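Local structure of interleukin-15 receptor alpha chain (Mus musculus, 2PSM) at residues Ile22-Tyr35 against Leu50-Trp64. The protein probably serves, through its sushi domain, as the subunit of the interleukin-15 receptor that binds the cytokine. Numbering follows the deposited sequence.
Sequences IRVKNYSVNSRERY and LIECVINKNTNVAHW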
ATOM      1  N   ILE B  22     -16.110  -7.069 -10.333  1.00 31.12           N
ATOM      2  CA  ILE B  22     -15.425  -8.183  -9.711  1.00 32.27           C
ATOM      3  C   ILE B  22     -16.004  -9.502 -10.194  1.00 33.84           C
ATOM      4  O   ILE B  22     -17.218  -9.652 -10.338  1.00 33.42           O
ATOM      5  CB  ILE B  22     -15.515  -8.115  -8.169  1.00 31.27           C
ATOM      6  CG1 ILE B  22     -14.685  -9.243  -7.553  1.00 30.97           C
ATOM      7  CG2 ILE B  22     -16.968  -8.192  -7.724  1.00 30.87           C
ATOM      8  CD1 ILE B  22     -14.526  -9.141  -6.039  1.00 31.45           C
ATOM      9  N   ARG B  23     -15.114 -10.445 -10.471  1.00 36.10           N
ATOM     10  CA  ARG B  23     -15.492 -11.775 -10.919  1.00 36.70           C
ATOM     11  C   ARG B  23     -14.898 -12.736  -9.900  1.00 35.02           C
ATOM     12  O   ARG B  23     -13.715 -13.066  -9.958  1.00 37.30           O
ATOM     13  CB  ARG B  23     -14.926 -12.046 -12.305  1.00 35.63           C
ATOM     14  N   VAL B  24     -15.725 -13.170  -8.959  1.00 35.74           N
ATOM     15  CA  VAL B  24     -15.289 -14.077  -7.908  1.00 34.22           C
ATOM     16  C   VAL B  24     -15.069 -15.485  -8.433  1.00 37.14           C
ATOM     17  O   VAL B  24     -15.984 -16.110  -8.974  1.00 37.84           O
ATOM     18  CB  VAL B  24     -16.328 -14.132  -6.767  1.00 34.35           C
ATOM     19  CG1 VAL B  24     -15.892 -15.141  -5.703  1.00 34.94           C
ATOM     20  CG2 VAL B  24     -16.494 -12.745  -6.160  1.00 30.79           C
ATOM     21  N   LYS B  25     -13.851 -15.986  -8.262  1.00 36.58           N
ATOM     22  CA  LYS B  25     -13.518 -17.320  -8.716  1.00 38.25           C
ATOM     23  C   LYS B  25     -13.857 -18.347  -7.646  1.00 39.65           C
ATOM     24  O   LYS B  25     -14.298 -19.452  -7.955  1.00 40.01           O
ATOM     25  CB  LYS B  25     -12.031 -17.396  -9.061  1.00 39.06           C
ATOM     26  N   ASN B  26     -13.671 -17.970  -6.385  1.00 40.85           N
ATOM     27  CA  ASN B  26     -13.922 -18.882  -5.278  1.00 40.47           C
ATOM     28  C   ASN B  26     -14.667 -18.210  -4.119  1.00 39.47           C
ATOM     29  O   ASN B  26     -14.226 -17.194  -3.585  1.00 35.95           O
ATOM     30  CB  ASN B  26     -12.576 -19.455  -4.808  1.00 43.35           C
ATOM     31  CG  ASN B  26     -12.725 -20.500  -3.726  1.00 48.78           C
ATOM     32  OD1 ASN B  26     -13.513 -21.439  -3.854  1.00 50.82           O
ATOM     33  ND2 ASN B  26     -11.953 -20.350  -2.651  1.00 52.67           N
ATOM     34  N   TYR B  27     -15.803 -18.792  -3.743  1.00 38.21           N
ATOM     35  CA  TYR B  27     -16.634 -18.270  -2.660  1.00 38.94           C
ATOM     36  C   TYR B  27     -16.362 -18.943  -1.311  1.00 38.27           C
ATOM     37  O   TYR B  27     -16.986 -18.599  -0.303  1.00 37.58           O
ATOM     38  CB  TYR B  27     -18.118 -18.438  -3.019  1.00 39.85           C
ATOM     39  CG  TYR B  27     -18.618 -17.490  -4.088  1.00 39.80           C
ATOM     40  CD1 TYR B  27     -19.198 -16.267  -3.746  1.00 40.39           C
ATOM     41  CD2 TYR B  27     -18.500 -17.808  -5.445  1.00 39.66           C
ATOM     42  CE1 TYR B  27     -19.651 -15.382  -4.728  1.00 38.55           C
ATOM     43  CE2 TYR B  27     -18.947 -16.932  -6.434  1.00 37.95           C
ATOM     44  CZ  TYR B  27     -19.521 -15.721  -6.067  1.00 39.74           C
ATOM     45  OH  TYR B  27     -19.956 -14.845  -7.036  1.00 41.26           O
ATOM     46  N   SER B  28     -15.437 -19.899  -1.295  1.00 36.42           N
ATOM     47  CA  SER B  28     -15.102 -20.619  -0.066  1.00 39.02           C
ATOM     48  C   SER B  28     -14.267 -19.812   0.930  1.00 37.21           C
ATOM     49  O   SER B  28     -13.586 -18.854   0.562  1.00 35.65           O
ATOM     50  CB  SER B  28     -14.373 -21.923  -0.402  1.00 39.73           C
ATOM     51  OG  SER B  28     -15.246 -22.834  -1.051  1.00 47.59           O
ATOM     52  N   VAL B  29     -14.340 -20.214   2.197  1.00 35.94           N
ATOM     53  CA  VAL B  29     -13.609 -19.564   3.278  1.00 35.60           C
ATOM     54  C   VAL B  29     -12.115 -19.570   2.980  1.00 33.35           C
ATOM     55  O   VAL B  29     -11.581 -20.562   2.494  1.00 35.10           O
ATOM     56  CB  VAL B  29     -13.874 -20.283   4.623  1.00 35.64           C
ATOM     57  CG1 VAL B  29     -12.960 -19.739   5.715  1.00 31.66           C
ATOM     58  CG2 VAL B  29     -15.328 -20.097   5.014  1.00 36.49           C
ATOM     59  N   ASN B  30     -11.464 -18.450   3.285  1.00 33.44           N
ATOM     60  CA  ASN B  30     -10.033 -18.231   3.060  1.00 32.04           C
ATOM     61  C   ASN B  30      -9.748 -17.731   1.646  1.00 32.95           C
ATOM     62  O   ASN B  30      -8.612 -17.386   1.324  1.00 33.38           O
ATOM     63  CB  ASN B  30      -9.214 -19.499   3.323  1.00 32.57           C
ATOM     64  CG  ASN B  30      -9.269 -19.939   4.769  1.00 34.21           C
ATOM     65  OD1 ASN B  30      -9.177 -19.117   5.684  1.00 31.70           O
ATOM     66  ND2 ASN B  30      -9.407 -21.243   4.987  1.00 38.28           N
ATOM     67  N   SER B  31     -10.774 -17.688   0.799  1.00 31.90           N
ATOM     68  CA  SER B  31     -10.586 -17.208  -0.567  1.00 33.73           C
ATOM     69  C   SER B  31     -10.309 -15.708  -0.601  1.00 33.73           C
ATOM     70  O   SER B  31     -10.919 -14.941   0.142  1.00 34.53           O
ATOM     71  CB  SER B  31     -11.814 -17.502  -1.428  1.00 34.89           C
ATOM     72  OG  SER B  31     -11.629 -16.976  -2.739  1.00 37.65           O
ATOM     73  N   ARG B  32      -9.392 -15.301  -1.474  1.00 32.89           N
ATOM     74  CA  ARG B  32      -9.017 -13.896  -1.631  1.00 32.13           C
ATOM     75  C   ARG B  32      -9.326 -13.469  -3.062  1.00 31.85           C
ATOM     76  O   ARG B  32      -8.754 -14.005  -4.009  1.00 33.21           O
ATOM     77  CB  ARG B  32      -7.518 -13.721  -1.349  1.00 31.91           C
ATOM     78  CG  ARG B  32      -7.110 -14.160   0.047  1.00 35.07           C
ATOM     79  CD  ARG B  32      -5.595 -14.244   0.213  1.00 36.78           C
ATOM     80  NE  ARG B  32      -5.081 -13.209   1.104  1.00 36.85           N
ATOM     81  CZ  ARG B  32      -4.572 -12.055   0.697  1.00 34.49           C
ATOM     82  NH1 ARG B  32      -4.500 -11.785  -0.595  1.00 37.39           N
ATOM     83  NH2 ARG B  32      -4.139 -11.170   1.584  1.00 38.29           N
ATOM     84  N   GLU B  33     -10.231 -12.509  -3.214  1.00 29.32           N
ATOM     85  CA  GLU B  33     -10.619 -12.023  -4.536  1.00 28.51           C
ATOM     86  C   GLU B  33     -10.322 -10.533  -4.631  1.00 26.85           C
ATOM     87  O   GLU B  33     -10.163  -9.860  -3.615  1.00 25.67           O
ATOM     88  CB  GLU B  33     -12.117 -12.260  -4.780  1.00 29.60           C
ATOM     89  CG  GLU B  33     -12.581 -13.722  -4.705  1.00 30.21           C
ATOM     90  CD  GLU B  33     -12.097 -14.588  -5.872  1.00 34.27           C
ATOM     91  OE1 GLU B  33     -11.913 -14.059  -6.988  1.00 37.54           O
ATOM     92  OE2 GLU B  33     -11.919 -15.809  -5.679  1.00 35.45           O
ATOM     93  N   ARG B  34     -10.266 -10.012  -5.849  1.00 27.04           N
ATOM     94  CA  ARG B  34      -9.970  -8.603  -6.028  1.00 26.09           C
ATOM     95  C   ARG B  34     -10.841  -7.912  -7.053  1.00 26.90           C
ATOM     96  O   ARG B  34     -11.075  -8.434  -8.142  1.00 26.84           O
ATOM     97  CB  ARG B  34      -8.503  -8.411  -6.437  1.00 24.48           C
ATOM     98  CG  ARG B  34      -7.490  -8.623  -5.321  1.00 22.41           C
ATOM     99  CD  ARG B  34      -6.068  -8.384  -5.834  1.00 26.56           C
ATOM    100  NE  ARG B  34      -5.068  -8.693  -4.815  1.00 27.66           N
ATOM    101  CZ  ARG B  34      -4.785  -7.906  -3.783  1.00 27.33           C
ATOM    102  NH1 ARG B  34      -5.421  -6.752  -3.631  1.00 26.33           N
ATOM    103  NH2 ARG B  34      -3.871  -8.279  -2.895  1.00 25.93           N
ATOM    104  N   TYR B  35     -11.314  -6.727  -6.684  1.00 25.77           N
ATOM    105  CA  TYR B  35     -12.113  -5.892  -7.571  1.00 27.85           C
ATOM    106  C   TYR B  35     -11.139  -5.347  -8.612  1.00 28.63           C
ATOM    107  O   TYR B  35      -9.931  -5.298  -8.368  1.00 29.11           O
ATOM    108  CB  TYR B  35     -12.694  -4.704  -6.799  1.00 25.44           C
ATOM    109  CG  TYR B  35     -13.836  -5.043  -5.866  1.00 23.20           C
ATOM    110  CD1 TYR B  35     -15.152  -5.067  -6.328  1.00 25.07           C
ATOM    111  CD2 TYR B  35     -13.603  -5.329  -4.524  1.00 22.40           C
ATOM    112  CE1 TYR B  35     -16.213  -5.368  -5.471  1.00 26.23           C
ATOM    113  CE2 TYR B  35     -14.650  -5.632  -3.660  1.00 24.29           C
ATOM    114  CZ  TYR B  35     -15.954  -5.650  -4.141  1.00 24.41           C
ATOM    115  OH  TYR B  35     -16.994  -5.964  -3.298  1.00 28.79           O
ATOM    116  N   LEU B  50      -8.765  -5.714  -2.520  1.00 22.68           N
ATOM    117  CA  LEU B  50      -8.985  -7.016  -1.899  1.00 24.17           C
ATOM    118  C   LEU B  50     -10.121  -7.227  -0.906  1.00 22.94           C
ATOM    119  O   LEU B  50     -10.393  -6.382  -0.075  1.00 21.81           O
ATOM    120  CB  LEU B  50      -7.698  -7.467  -1.190  1.00 24.51           C
ATOM    121  CG  LEU B  50      -7.786  -8.820  -0.467  1.00 24.69           C
ATOM    122  CD1 LEU B  50      -7.662  -9.950  -1.493  1.00 23.36           C
ATOM    123  CD2 LEU B  50      -6.674  -8.941   0.573  1.00 27.06           C
ATOM    124  N   ILE B  51     -10.758  -8.391  -1.010  1.00 24.21           N
ATOM    125  CA  ILE B  51     -11.779  -8.817  -0.065  1.00 24.31           C
ATOM    126  C   ILE B  51     -11.482 -10.291   0.158  1.00 25.27           C
ATOM    127  O   ILE B  51     -11.089 -10.997  -0.769  1.00 24.50           O
ATOM    128  CB  ILE B  51     -13.224  -8.661  -0.573  1.00 23.46           C
ATOM    129  CG1 ILE B  51     -13.433  -9.412  -1.890  1.00 20.35           C
ATOM    130  CG2 ILE B  51     -13.568  -7.187  -0.684  1.00 21.32           C
ATOM    131  CD1 ILE B  51     -14.881  -9.354  -2.365  1.00 17.97           C
ATOM    132  N   GLU B  52     -11.627 -10.748   1.392  1.00 27.19           N
ATOM    133  CA  GLU B  52     -11.366 -12.143   1.710  1.00 27.99           C
ATOM    134  C   GLU B  52     -12.589 -12.739   2.379  1.00 29.37           C
ATOM    135  O   GLU B  52     -13.264 -12.062   3.154  1.00 32.27           O
ATOM    136  CB  GLU B  52     -10.173 -12.271   2.656  1.00 27.20           C
ATOM    137  CG  GLU B  52      -9.767 -13.714   2.916  1.00 30.43           C
ATOM    138  CD  GLU B  52      -8.566 -13.833   3.831  1.00 35.95           C
ATOM    139  OE1 GLU B  52      -7.624 -13.023   3.675  1.00 34.43           O
ATOM    140  OE2 GLU B  52      -8.558 -14.743   4.693  1.00 37.77           O
ATOM    141  N   CYS B  53     -12.879 -13.999   2.074  1.00 31.80           N
ATOM    142  CA  CYS B  53     -14.023 -14.667   2.676  1.00 33.37           C
ATOM    143  C   CYS B  53     -13.591 -15.286   3.999  1.00 33.95           C
ATOM    144  O   CYS B  53     -12.858 -16.275   4.017  1.00 34.21           O
ATOM    145  CB  CYS B  53     -14.575 -15.749   1.746  1.00 34.71           C
ATOM    146  SG  CYS B  53     -16.007 -16.574   2.501  1.00 38.74           S
ATOM    147  N   VAL B  54     -14.034 -14.686   5.101  1.00 33.93           N
ATOM    148  CA  VAL B  54     -13.680 -15.160   6.433  1.00 34.13           C
ATOM    149  C   VAL B  54     -14.904 -15.714   7.143  1.00 37.45           C
ATOM    150  O   VAL B  54     -16.018 -15.209   6.984  1.00 36.88           O
ATOM    151  CB  VAL B  54     -13.069 -14.027   7.296  1.00 33.44           C
ATOM    152  CG1 VAL B  54     -11.894 -13.387   6.561  1.00 32.98           C
ATOM    153  CG2 VAL B  54     -14.115 -12.987   7.627  1.00 33.51           C
ATOM    154  N   ILE B  55     -14.679 -16.755   7.934  1.00 37.83           N
ATOM    155  CA  ILE B  55     -15.746 -17.422   8.660  1.00 37.58           C
ATOM    156  C   ILE B  55     -15.915 -16.956  10.099  1.00 37.76           C
ATOM    157  O   ILE B  55     -14.954 -16.588  10.778  1.00 34.86           O
ATOM    158  CB  ILE B  55     -15.505 -18.956   8.689  1.00 39.27           C
ATOM    159  CG1 ILE B  55     -16.701 -19.674   9.324  1.00 38.24           C
ATOM    160  CG2 ILE B  55     -14.232 -19.271   9.478  1.00 37.37           C
ATOM    161  CD1 ILE B  55     -17.940 -19.692   8.455  1.00 40.24           C
ATOM    162  N   ASN B  56     -17.162 -16.961  10.548  1.00 39.28           N
ATOM    163  CA  ASN B  56     -17.481 -16.621  11.921  1.00 39.30           C
ATOM    164  C   ASN B  56     -17.680 -18.003  12.545  1.00 39.37           C
ATOM    165  O   ASN B  56     -18.767 -18.573  12.452  1.00 38.65           O
ATOM    166  CB  ASN B  56     -18.784 -15.821  11.990  1.00 40.00           C
ATOM    167  CG  ASN B  56     -19.154 -15.433  13.407  1.00 42.70           C
ATOM    168  OD1 ASN B  56     -18.869 -16.162  14.359  1.00 42.45           O
ATOM    169  ND2 ASN B  56     -19.808 -14.286  13.554  1.00 44.09           N
ATOM    170  N   LYS B  57     -16.622 -18.551  13.141  1.00 41.00           N
ATOM    171  CA  LYS B  57     -16.672 -19.877  13.765  1.00 44.09           C
ATOM    172  C   LYS B  57     -17.847 -20.013  14.725  1.00 44.50           C
ATOM    173  O   LYS B  57     -18.449 -21.079  14.851  1.00 43.26           O
ATOM    174  CB  LYS B  57     -15.383 -20.157  14.546  1.00 46.17           C
ATOM    175  CG  LYS B  57     -14.114 -20.253  13.715  1.00 49.61           C
ATOM    176  CD  LYS B  57     -12.923 -20.522  14.627  1.00 55.13           C
ATOM    177  CE  LYS B  57     -11.606 -20.541  13.864  1.00 58.80           C
ATOM    178  NZ  LYS B  57     -10.434 -20.734  14.778  1.00 61.87           N
ATOM    179  N   ASN B  58     -18.164 -18.918  15.403  1.00 45.30           N
ATOM    180  CA  ASN B  58     -19.246 -18.902  16.370  1.00 45.82           C
ATOM    181  C   ASN B  58     -20.604 -19.256  15.767  1.00 44.55           C
ATOM    182  O   ASN B  58     -21.408 -19.946  16.397  1.00 44.77           O
ATOM    183  CB  ASN B  58     -19.312 -17.525  17.038  1.00 48.76           C
ATOM    184  CG  ASN B  58     -20.209 -17.513  18.249  1.00 52.46           C
ATOM    185  OD1 ASN B  58     -20.001 -18.276  19.193  1.00 57.17           O
ATOM    186  ND2 ASN B  58     -21.216 -16.648  18.233  1.00 54.04           N
ATOM    187  N   THR B  59     -20.859 -18.804  14.544  1.00 43.09           N
ATOM    188  CA  THR B  59     -22.143 -19.073  13.909  1.00 43.51           C
ATOM    189  C   THR B  59     -22.067 -19.827  12.583  1.00 43.46           C
ATOM    190  O   THR B  59     -23.094 -20.069  11.946  1.00 42.98           O
ATOM    191  CB  THR B  59     -22.907 -17.760  13.661  1.00 45.13           C
ATOM    192  OG1 THR B  59     -22.183 -16.961  12.720  1.00 46.20           O
ATOM    193  CG2 THR B  59     -23.064 -16.980  14.954  1.00 44.82           C
ATOM    194  N   ASN B  60     -20.859 -20.200  12.170  1.00 43.72           N
ATOM    195  CA  ASN B  60     -20.656 -20.911  10.907  1.00 43.80           C
ATOM    196  C   ASN B  60     -21.105 -20.123   9.689  1.00 43.33           C
ATOM    197  O   ASN B  60     -21.404 -20.705   8.647  1.00 44.79           O
ATOM    198  CB  ASN B  60     -21.381 -22.257  10.897  1.00 45.80           C
ATOM    199  CG  ASN B  60     -20.581 -23.351  11.558  1.00 47.41           C
ATOM    200  OD1 ASN B  60     -20.716 -23.600  12.758  1.00 50.98           O
ATOM    201  ND2 ASN B  60     -19.728 -24.006  10.779  1.00 46.09           N
ATOM    202  N   VAL B  61     -21.169 -18.802   9.814  1.00 43.69           N
ATOM    203  CA  VAL B  61     -21.566 -17.976   8.686  1.00 42.95           C
ATOM    204  C   VAL B  61     -20.362 -17.173   8.220  1.00 42.76           C
ATOM    205  O   VAL B  61     -19.683 -16.514   9.014  1.00 42.76           O
ATOM    206  CB  VAL B  61     -22.729 -17.023   9.045  1.00 44.75           C
ATOM    207  CG1 VAL B  61     -23.900 -17.829   9.593  1.00 43.62           C
ATOM    208  CG2 VAL B  61     -22.272 -15.972  10.046  1.00 45.98           C
ATOM    209  N   ALA B  62     -20.091 -17.254   6.923  1.00 40.62           N
ATOM    210  CA  ALA B  62     -18.968 -16.554   6.330  1.00 39.10           C
ATOM    211  C   ALA B  62     -19.435 -15.255   5.687  1.00 36.50           C
ATOM    212  O   ALA B  62     -20.601 -15.109   5.326  1.00 37.66           O
ATOM    213  CB  ALA B  62     -18.290 -17.447   5.289  1.00 35.84           C
ATOM    214  N   HIS B  63     -18.511 -14.313   5.558  1.00 35.23           N
ATOM    215  CA  HIS B  63     -18.795 -13.021   4.953  1.00 33.12           C
ATOM    216  C   HIS B  63     -17.496 -12.472   4.385  1.00 30.99           C
ATOM    217  O   HIS B  63     -16.399 -12.861   4.806  1.00 29.27           O
ATOM    218  CB  HIS B  63     -19.348 -12.050   5.998  1.00 34.60           C
ATOM    219  CG  HIS B  63     -18.355 -11.669   7.051  1.00 36.61           C
ATOM    220  ND1 HIS B  63     -17.360 -10.739   6.837  1.00 40.15           N
ATOM    221  CD2 HIS B  63     -18.176 -12.124   8.315  1.00 39.84           C
ATOM    222  CE1 HIS B  63     -16.612 -10.638   7.922  1.00 40.04           C
ATOM    223  NE2 HIS B  63     -17.085 -11.467   8.833  1.00 40.37           N
ATOM    224  N   TRP B  64     -17.631 -11.582   3.413  1.00 28.29           N
ATOM    225  CA  TRP B  64     -16.487 -10.944   2.790  1.00 28.90           C
ATOM    226  C   TRP B  64     -16.017  -9.814   3.691  1.00 28.82           C
ATOM    227  O   TRP B  64     -16.839  -9.126   4.306  1.00 28.14           O
ATOM    228  CB  TRP B  64     -16.880 -10.362   1.433  1.00 28.94           C
ATOM    229  CG  TRP B  64     -17.128 -11.384   0.378  1.00 28.80           C
ATOM    230  CD1 TRP B  64     -18.332 -11.713  -0.184  1.00 30.83           C
ATOM    231  CD2 TRP B  64     -16.146 -12.198  -0.270  1.00 28.56           C
ATOM    232  NE1 TRP B  64     -18.156 -12.681  -1.145  1.00 29.75           N
ATOM    233  CE2 TRP B  64     -16.826 -12.999  -1.218  1.00 29.47           C
ATOM    234  CE3 TRP B  64     -14.757 -12.328  -0.146  1.00 28.65           C
ATOM    235  CZ2 TRP B  64     -16.162 -13.918  -2.036  1.00 28.44           C
ATOM    236  CZ3 TRP B  64     -14.095 -13.242  -0.963  1.00 30.26           C
ATOM    237  CH2 TRP B  64     -14.799 -14.026  -1.895  1.00 29.13           C
TER
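Glu52 swings its CG anti to the backbone N (chi1 -174°) and runs straight on, while the chain of Arg32 bends at chi3 (111°), which brings NE within 3.6 Å of Glu52 OE1 in a long salt bridge, the guanidinium and carboxylate planes 48° apart. Leu50 lies against both guanidinium groups: its CD2 methyl over one face of Arg32, 3.5 Å from NH2, its CB methylene over one face of Arg34. A branched aliphatic residue suits this place, since it supports flat cations without competing for their N-H groups, which form salt bridges to acidic side chains of another protein's chain. Were Arg32 an alanine, the receptor would probably lose one of those salt bridges, uncover the CD2 methyl of Leu50 and deprive Glu52 of its long salt bridge.

The backbones pair antiparallel, Glu33 and Ile51 exchanging two hydrogen bonds (N to O 3.0 Å each way). On the face opposite the arginines, Trp64 offers a broad ring whose two faces are covered by Ile51 CD1 and Cys53 CB, and Glu33 CG reaches Trp64 CH2 at 3.6 Å. Glu33, an acid long enough to pass the ring, folds its carboxylate back toward 22-35, where Lys25 N gives OE1 a 3.0 Å bond and Asn26 N binds OE2, both from above the carboxylate plane. Ile51 CG2 meets the edge of the Tyr35 ring, and Cys53 is disulfide-bonded to Cys11. The sushi-domain sheet thus has two chemistries: an apolar side around Trp64 and the disulfide, with a carboxylate held by backbone amides, and a side on which two arginines, braced by Leu50 and with Glu52 beside Arg32, meet acidic side chains of the other protein's chain.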